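Local atomic coordinates of Esterase/lipase (Uncultured bacterium, PDB entry 3K6K), a protein that probably hydrolyses carboxylic ester bonds, as an esterase or lipase of the alpha/beta hydrolase fold related to hormone-sensitive lipase. Residues M177-T191 with I230-L244. Sequence-based numbering, arbitrary orientation.
Sequences MPAGLVMLSPFVDLT and ISPVYADLSGLPEML
Leu-181 straddles Met-243 with two backbone bonds, Leu-181 N to Glu-242 O (2.8 Å) and Leu-244 N to Leu-181 O (3.0 Å). Met-183 N to Leu-244 O (2.9 Å) carries the parallel ladder on to Val-182 and Leu-244. Beyond the strands, Leu-190 N donates to Ser-231 OG (2.8 Å), which is also hydrogen-bonded to Arg-225 O. Asp-189, its CG anti to the backbone N (chi1 -169°), directs OD1 to a weak bond from Tyr-234 OH (2.8 Å), the carboxylate turned 77° from the ring plane. Its OD2 lies at the ring edge and accepts both Thr-191 OG1 and Thr-191 N from one face of the carboxylate, closing an Asx turn, while Arg-194 forms a salt bridge to OD1. Without the carboxylate, an alanine at Asp-189 is likely to leave Tyr-234 OH and Thr-191 N short of their acceptor and Arg-194 of its salt-bridge mate. The side chains of Val-188 and Val-233 cross at about a right angle, their CG2 methyls 3.8 Å apart. On one face of the sheet, under helices 158-172 and 254-266, Leu-181 CD1 rests against Pro-241 CD and Met-243 CG, and Met-183, bent at chi3 (-93°), brings CE to Met-243 SD (3.7 Å). Val-182 and Leu-244 point to the opposite face, where Trp-303 of helix 291-305 packs on both. Strands 180-184 and 243-248 are thus adjacent parallel strands of the central, mostly parallel sheet of this alpha/beta hydrolase.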
ATOM      1  N   MET A 177     -12.312  14.584  13.221  1.00 23.73           N
ATOM      2  CA  MET A 177     -11.174  13.799  12.752  1.00 21.76           C
ATOM      3  C   MET A 177     -10.143  14.726  12.125  1.00 21.03           C
ATOM      4  O   MET A 177     -10.504  15.711  11.512  1.00 20.54           O
ATOM      5  CB  MET A 177     -11.595  12.713  11.763  1.00 21.47           C
ATOM      6  CG  MET A 177     -12.363  11.524  12.361  1.00 22.97           C
ATOM      7  SD  MET A 177     -11.479  10.614  13.653  1.00 27.36           S
ATOM      8  CE  MET A 177     -12.289   9.070  13.621  1.00 32.87           C
ATOM      9  N   PRO A 178      -8.849  14.374  12.263  1.00 19.98           N
ATOM     10  CA  PRO A 178      -7.727  15.132  11.798  1.00 18.54           C
ATOM     11  C   PRO A 178      -7.576  15.058  10.296  1.00 18.38           C
ATOM     12  O   PRO A 178      -8.273  14.315   9.654  1.00 16.21           O
ATOM     13  CB  PRO A 178      -6.534  14.455  12.454  1.00 18.34           C
ATOM     14  CG  PRO A 178      -7.064  13.562  13.492  1.00 19.12           C
ATOM     15  CD  PRO A 178      -8.431  13.179  13.034  1.00 20.38           C
ATOM     16  N   ALA A 179      -6.672  15.882   9.750  1.00 19.21           N
ATOM     17  CA  ALA A 179      -6.395  15.837   8.323  1.00 19.83           C
ATOM     18  C   ALA A 179      -5.819  14.500   7.817  1.00 19.36           C
ATOM     19  O   ALA A 179      -5.967  14.235   6.663  1.00 19.99           O
ATOM     20  CB  ALA A 179      -5.520  17.002   7.918  1.00 19.79           C
ATOM     21  N   GLY A 180      -5.206  13.672   8.670  1.00 19.32           N
ATOM     22  CA  GLY A 180      -4.633  12.349   8.259  1.00 18.23           C
ATOM     23  C   GLY A 180      -3.923  11.563   9.378  1.00 17.66           C
ATOM     24  O   GLY A 180      -3.653  12.071  10.452  1.00 17.72           O
ATOM     25  N   LEU A 181      -3.663  10.292   9.139  1.00 16.94           N
ATOM     26  CA  LEU A 181      -2.942   9.486  10.056  1.00 15.83           C
ATOM     27  C   LEU A 181      -1.669   8.995   9.345  1.00 16.41           C
ATOM     28  O   LEU A 181      -1.793   8.366   8.261  1.00 17.29           O
ATOM     29  CB  LEU A 181      -3.832   8.287  10.446  1.00 15.97           C
ATOM     30  CG  LEU A 181      -5.220   8.594  11.069  1.00 13.24           C
ATOM     31  CD1 LEU A 181      -6.110   7.398  11.076  1.00 11.06           C
ATOM     32  CD2 LEU A 181      -5.103   9.107  12.491  1.00  8.40           C
ATOM     33  N   VAL A 182      -0.463   9.268   9.891  1.00 15.66           N
ATOM     34  CA  VAL A 182       0.764   8.559   9.449  1.00 14.34           C
ATOM     35  C   VAL A 182       1.259   7.477  10.412  1.00 15.71           C
ATOM     36  O   VAL A 182       1.343   7.691  11.627  1.00 16.54           O
ATOM     37  CB  VAL A 182       1.885   9.502   9.157  1.00 14.48           C
ATOM     38  CG1 VAL A 182       3.064   8.748   8.525  1.00 11.44           C
ATOM     39  CG2 VAL A 182       1.404  10.602   8.193  1.00 13.72           C
ATOM     40  N   MET A 183       1.623   6.309   9.887  1.00 16.08           N
ATOM     41  CA  MET A 183       2.085   5.188  10.728  1.00 15.77           C
ATOM     42  C   MET A 183       3.346   4.491  10.181  1.00 16.49           C
ATOM     43  O   MET A 183       3.390   4.049   9.048  1.00 17.26           O
ATOM     44  CB  MET A 183       0.962   4.146  10.959  1.00 14.58           C
ATOM     45  CG  MET A 183      -0.271   4.705  11.668  1.00 13.10           C
ATOM     46  SD  MET A 183      -1.621   3.511  11.586  1.00 17.06           S
ATOM     47  CE  MET A 183      -2.461   4.069  10.114  1.00 12.44           C
ATOM     48  N   LEU A 184       4.374   4.385  11.010  1.00 17.09           N
ATOM     49  CA  LEU A 184       5.666   3.856  10.596  1.00 16.88           C
ATOM     50  C   LEU A 184       5.730   2.471  11.261  1.00 16.91           C
ATOM     51  O   LEU A 184       5.770   2.405  12.501  1.00 17.67           O
ATOM     52  CB  LEU A 184       6.747   4.824  11.132  1.00 16.61           C
ATOM     53  CG  LEU A 184       7.222   6.034  10.328  1.00 18.37           C
ATOM     54  CD1 LEU A 184       6.267   6.495   9.208  1.00 16.72           C
ATOM     55  CD2 LEU A 184       7.787   7.236  11.133  1.00 15.35           C
ATOM     56  N   SER A 185       5.646   1.374  10.481  1.00 16.56           N
ATOM     57  CA  SER A 185       5.696   0.006  11.006  1.00 16.01           C
ATOM     58  C   SER A 185       4.720  -0.201  12.176  1.00 17.31           C
ATOM     59  O   SER A 185       5.136  -0.676  13.260  1.00 17.89           O
ATOM     60  CB  SER A 185       7.101  -0.327  11.541  1.00 15.58           C
ATOM     61  OG  SER A 185       8.115  -0.330  10.513  1.00 15.86           O
ATOM     62  N   PRO A 186       3.417   0.106  11.969  1.00 16.75           N
ATOM     63  CA  PRO A 186       2.487   0.082  13.085  1.00 17.42           C
ATOM     64  C   PRO A 186       2.320  -1.295  13.760  1.00 17.56           C
ATOM     65  O   PRO A 186       2.307  -2.333  13.084  1.00 17.81           O
ATOM     66  CB  PRO A 186       1.169   0.579  12.459  1.00 17.08           C
ATOM     67  CG  PRO A 186       1.313   0.410  11.048  1.00 15.52           C
ATOM     68  CD  PRO A 186       2.745   0.387  10.690  1.00 16.12           C
ATOM     69  N   PHE A 187       2.241  -1.298  15.087  1.00 17.77           N
ATOM     70  CA  PHE A 187       2.006  -2.541  15.872  1.00 17.43           C
ATOM     71  C   PHE A 187       0.521  -2.555  16.176  1.00 17.64           C
ATOM     72  O   PHE A 187       0.048  -1.778  16.998  1.00 17.15           O
ATOM     73  CB  PHE A 187       2.834  -2.494  17.161  1.00 17.63           C
ATOM     74  CG  PHE A 187       2.766  -3.766  18.017  1.00 17.78           C
ATOM     75  CD1 PHE A 187       3.098  -3.711  19.356  1.00 18.37           C
ATOM     76  CD2 PHE A 187       2.435  -5.014  17.458  1.00 19.05           C
ATOM     77  CE1 PHE A 187       3.060  -4.824  20.136  1.00 19.87           C
ATOM     78  CE2 PHE A 187       2.435  -6.136  18.216  1.00 17.38           C
ATOM     79  CZ  PHE A 187       2.760  -6.054  19.569  1.00 19.27           C
ATOM     80  N   VAL A 188      -0.234  -3.396  15.475  1.00 17.39           N
ATOM     81  CA  VAL A 188      -1.661  -3.270  15.523  1.00 17.55           C
ATOM     82  C   VAL A 188      -2.382  -4.573  15.732  1.00 18.00           C
ATOM     83  O   VAL A 188      -3.615  -4.601  15.707  1.00 18.85           O
ATOM     84  CB  VAL A 188      -2.220  -2.563  14.273  1.00 17.90           C
ATOM     85  CG1 VAL A 188      -2.042  -1.087  14.413  1.00 17.41           C
ATOM     86  CG2 VAL A 188      -1.587  -3.102  12.991  1.00 15.70           C
ATOM     87  N   ASP A 189      -1.635  -5.651  15.928  1.00 17.84           N
ATOM     88  CA  ASP A 189      -2.258  -6.930  16.246  1.00 16.86           C
ATOM     89  C   ASP A 189      -1.513  -7.639  17.360  1.00 18.24           C
ATOM     90  O   ASP A 189      -0.630  -8.432  17.076  1.00 18.59           O
ATOM     91  CB  ASP A 189      -2.262  -7.834  15.041  1.00 16.06           C
ATOM     92  CG  ASP A 189      -3.139  -9.070  15.241  1.00 16.34           C
ATOM     93  OD1 ASP A 189      -3.417  -9.776  14.261  1.00 16.15           O
ATOM     94  OD2 ASP A 189      -3.554  -9.341  16.386  1.00 13.16           O
ATOM     95  N   LEU A 190      -1.870  -7.368  18.623  1.00 18.33           N
ATOM     96  CA  LEU A 190      -1.201  -8.006  19.765  1.00 18.52           C
ATOM     97  C   LEU A 190      -1.454  -9.485  19.917  1.00 18.59           C
ATOM     98  O   LEU A 190      -0.918 -10.120  20.846  1.00 20.46           O
ATOM     99  CB  LEU A 190      -1.493  -7.281  21.063  1.00 17.64           C
ATOM    100  CG  LEU A 190      -0.462  -6.149  21.158  1.00 18.31           C
ATOM    101  CD1 LEU A 190      -0.686  -5.094  20.045  1.00 11.10           C
ATOM    102  CD2 LEU A 190      -0.549  -5.503  22.550  1.00 19.41           C
ATOM    103  N   THR A 191      -2.211 -10.065  18.987  1.00 18.31           N
ATOM    104  CA  THR A 191      -2.252 -11.528  18.902  1.00 16.58           C
ATOM    105  C   THR A 191      -1.022 -12.150  18.287  1.00 17.54           C
ATOM    106  O   THR A 191      -0.787 -13.330  18.482  1.00 18.72           O
ATOM    107  CB  THR A 191      -3.519 -12.111  18.191  1.00 15.90           C
ATOM    108  OG1 THR A 191      -3.367 -12.027  16.775  1.00 14.95           O
ATOM    109  CG2 THR A 191      -4.831 -11.420  18.621  1.00 10.57           C
ATOM    110  N   ILE A 230      -6.961  -1.982  21.538  1.00 20.45           N
ATOM    111  CA  ILE A 230      -5.652  -2.594  21.716  1.00 19.87           C
ATOM    112  C   ILE A 230      -5.079  -3.052  20.344  1.00 19.27           C
ATOM    113  O   ILE A 230      -3.964  -2.705  19.961  1.00 18.56           O
ATOM    114  CB  ILE A 230      -5.778  -3.836  22.691  1.00 20.48           C
ATOM    115  CG1 ILE A 230      -6.263  -3.415  24.079  1.00 20.29           C
ATOM    116  CG2 ILE A 230      -4.455  -4.615  22.836  1.00 19.68           C
ATOM    117  CD1 ILE A 230      -6.302  -4.565  25.083  1.00 21.21           C
ATOM    118  N   SER A 231      -5.836  -3.887  19.644  1.00 19.34           N
ATOM    119  CA  SER A 231      -5.481  -4.400  18.309  1.00 18.72           C
ATOM    120  C   SER A 231      -6.435  -3.866  17.198  1.00 18.80           C
ATOM    121  O   SER A 231      -7.374  -4.581  16.720  1.00 17.63           O
ATOM    122  CB  SER A 231      -5.414  -5.923  18.299  1.00 18.99           C
ATOM    123  OG  SER A 231      -4.467  -6.440  19.251  1.00 18.83           O
ATOM    124  N   PRO A 232      -6.180  -2.619  16.745  1.00 18.34           N
ATOM    125  CA  PRO A 232      -7.122  -1.953  15.848  1.00 18.41           C
ATOM    126  C   PRO A 232      -7.419  -2.753  14.580  1.00 19.94           C
ATOM    127  O   PRO A 232      -8.440  -2.554  13.933  1.00 21.01           O
ATOM    128  CB  PRO A 232      -6.404  -0.618  15.580  1.00 19.07           C
ATOM    129  CG  PRO A 232      -5.644  -0.346  16.853  1.00 16.22           C
ATOM    130  CD  PRO A 232      -5.055  -1.716  17.082  1.00 17.87           C
ATOM    131  N   VAL A 233      -6.555  -3.694  14.242  1.00 20.27           N
ATOM    132  CA  VAL A 233      -6.866  -4.629  13.191  1.00 21.51           C
ATOM    133  C   VAL A 233      -8.289  -5.274  13.344  1.00 22.00           C
ATOM    134  O   VAL A 233      -8.972  -5.550  12.358  1.00 22.03           O
ATOM    135  CB  VAL A 233      -5.691  -5.617  13.040  1.00 21.08           C
ATOM    136  CG1 VAL A 233      -6.124  -6.916  12.603  1.00 22.48           C
ATOM    137  CG2 VAL A 233      -4.656  -5.053  12.068  1.00 20.81           C
ATOM    138  N   TYR A 234      -8.739  -5.463  14.572  1.00 22.21           N
ATOM    139  CA  TYR A 234     -10.045  -6.066  14.824  1.00 22.45           C
ATOM    140  C   TYR A 234     -11.143  -5.014  14.962  1.00 22.19           C
ATOM    141  O   TYR A 234     -12.245  -5.365  15.261  1.00 23.80           O
ATOM    142  CB  TYR A 234      -9.967  -7.026  16.046  1.00 22.73           C
ATOM    143  CG  TYR A 234      -8.919  -8.101  15.764  1.00 25.60           C
ATOM    144  CD1 TYR A 234      -9.203  -9.172  14.904  1.00 27.69           C
ATOM    145  CD2 TYR A 234      -7.622  -7.989  16.262  1.00 24.13           C
ATOM    146  CE1 TYR A 234      -8.222 -10.103  14.584  1.00 29.39           C
ATOM    147  CE2 TYR A 234      -6.641  -8.918  15.949  1.00 25.41           C
ATOM    148  CZ  TYR A 234      -6.934  -9.967  15.114  1.00 28.36           C
ATOM    149  OH  TYR A 234      -5.948 -10.893  14.794  1.00 28.18           O
ATOM    150  N   ALA A 235     -10.863  -3.732  14.729  1.00 21.62           N
ATOM    151  CA  ALA A 235     -11.884  -2.663  14.939  1.00 21.57           C
ATOM    152  C   ALA A 235     -12.960  -2.522  13.832  1.00 21.45           C
ATOM    153  O   ALA A 235     -12.880  -3.148  12.776  1.00 21.97           O
ATOM    154  CB  ALA A 235     -11.217  -1.308  15.185  1.00 20.36           C
ATOM    155  N   ASP A 236     -13.964  -1.699  14.105  1.00 20.92           N
ATOM    156  CA  ASP A 236     -14.793  -1.118  13.074  1.00 20.78           C
ATOM    157  C   ASP A 236     -14.067   0.162  12.740  1.00 20.25           C
ATOM    158  O   ASP A 236     -14.064   1.133  13.494  1.00 20.50           O
ATOM    159  CB  ASP A 236     -16.207  -0.825  13.570  1.00 20.62           C
ATOM    160  CG  ASP A 236     -16.978   0.086  12.631  1.00 22.59           C
ATOM    161  OD1 ASP A 236     -16.502   0.307  11.493  1.00 23.36           O
ATOM    162  OD2 ASP A 236     -18.050   0.594  13.048  1.00 22.49           O
ATOM    163  N   LEU A 237     -13.411   0.160  11.597  1.00 20.33           N
ATOM    164  CA  LEU A 237     -12.483   1.242  11.309  1.00 18.45           C
ATOM    165  C   LEU A 237     -13.137   2.322  10.502  1.00 18.38           C
ATOM    166  O   LEU A 237     -12.436   3.203   9.997  1.00 18.12           O
ATOM    167  CB  LEU A 237     -11.301   0.643  10.551  1.00 18.09           C
ATOM    168  CG  LEU A 237     -10.388  -0.207  11.448  1.00 17.18           C
ATOM    169  CD1 LEU A 237      -9.815  -1.424  10.770  1.00 10.42           C
ATOM    170  CD2 LEU A 237      -9.264   0.718  11.950  1.00 14.83           C
ATOM    171  N   SER A 238     -14.449   2.202  10.288  1.00 18.36           N
ATOM    172  CA  SER A 238     -15.259   3.200   9.548  1.00 19.85           C
ATOM    173  C   SER A 238     -15.014   4.662   9.964  1.00 19.68           C
ATOM    174  O   SER A 238     -15.040   5.010  11.154  1.00 20.20           O
ATOM    175  CB  SER A 238     -16.768   2.923   9.774  1.00 21.28           C
ATOM    176  OG  SER A 238     -17.116   1.591   9.441  1.00 22.26           O
ATOM    177  N   GLY A 239     -14.780   5.522   9.002  1.00 19.04           N
ATOM    178  CA  GLY A 239     -14.866   6.968   9.260  1.00 18.99           C
ATOM    179  C   GLY A 239     -13.572   7.566   9.746  1.00 19.20           C
ATOM    180  O   GLY A 239     -13.454   8.807   9.950  1.00 18.93           O
ATOM    181  N   LEU A 240     -12.580   6.696   9.934  1.00 18.75           N
ATOM    182  CA  LEU A 240     -11.198   7.168  10.099  1.00 17.60           C
ATOM    183  C   LEU A 240     -10.719   7.922   8.863  1.00 16.86           C
ATOM    184  O   LEU A 240     -11.171   7.614   7.748  1.00 17.24           O
ATOM    185  CB  LEU A 240     -10.296   5.998  10.421  1.00 17.04           C
ATOM    186  CG  LEU A 240     -10.527   5.423  11.834  1.00 17.51           C
ATOM    187  CD1 LEU A 240      -9.472   4.407  12.083  1.00 17.34           C
ATOM    188  CD2 LEU A 240     -10.498   6.466  12.958  1.00 16.83           C
ATOM    189  N   PRO A 241      -9.844   8.918   9.058  1.00 15.62           N
ATOM    190  CA  PRO A 241      -9.231   9.793   8.058  1.00 15.27           C
ATOM    191  C   PRO A 241      -8.102   9.133   7.247  1.00 15.51           C
ATOM    192  O   PRO A 241      -7.631   8.023   7.589  1.00 16.32           O
ATOM    193  CB  PRO A 241      -8.648  10.937   8.894  1.00 16.18           C
ATOM    194  CG  PRO A 241      -8.642  10.500  10.286  1.00 15.65           C
ATOM    195  CD  PRO A 241      -9.402   9.232  10.432  1.00 15.61           C
ATOM    196  N   GLU A 242      -7.663   9.762   6.171  1.00 14.44           N
ATOM    197  CA  GLU A 242      -6.703   9.070   5.296  1.00 14.34           C
ATOM    198  C   GLU A 242      -5.407   8.602   5.958  1.00 13.45           C
ATOM    199  O   GLU A 242      -4.818   9.305   6.769  1.00 11.65           O
ATOM    200  CB  GLU A 242      -6.449   9.794   4.013  1.00 13.87           C
ATOM    201  CG  GLU A 242      -6.287  11.255   4.140  1.00 22.58           C
ATOM    202  CD  GLU A 242      -6.519  11.973   2.794  1.00 29.33           C
ATOM    203  OE1 GLU A 242      -6.113  11.443   1.738  1.00 30.46           O
ATOM    204  OE2 GLU A 242      -7.062  13.090   2.804  1.00 35.98           O
ATOM    205  N   MET A 243      -4.972   7.407   5.572  1.00 13.39           N
ATOM    206  CA  MET A 243      -3.854   6.755   6.196  1.00 13.80           C
ATOM    207  C   MET A 243      -2.694   6.626   5.206  1.00 15.10           C
ATOM    208  O   MET A 243      -2.906   6.284   4.032  1.00 15.38           O
ATOM    209  CB  MET A 243      -4.292   5.377   6.640  1.00 13.62           C
ATOM    210  CG  MET A 243      -5.242   5.335   7.835  1.00 14.70           C
ATOM    211  SD  MET A 243      -5.574   3.579   8.152  1.00 15.28           S
ATOM    212  CE  MET A 243      -6.578   3.525   9.645  1.00 18.13           C
ATOM    213  N   LEU A 244      -1.481   6.952   5.681  1.00 14.71           N
ATOM    214  CA  LEU A 244      -0.245   6.632   4.988  1.00 12.81           C
ATOM    215  C   LEU A 244       0.474   5.707   5.962  1.00 13.17           C
ATOM    216  O   LEU A 244       0.660   6.060   7.124  1.00 13.24           O
ATOM    217  CB  LEU A 244       0.561   7.889   4.693  1.00 13.84           C
ATOM    218  CG  LEU A 244       1.918   7.668   3.959  1.00 14.47           C
ATOM    219  CD1 LEU A 244       1.766   7.306   2.406  1.00  7.50           C
ATOM    220  CD2 LEU A 244       2.857   8.858   4.187  1.00 10.42           C
TER
HETATM  221  O   HOH W   1      -8.633  12.361   5.791  1.00 31.67           O
HETATM  222  O   HOH W   2      -6.775  15.371   3.617  1.00 39.65           O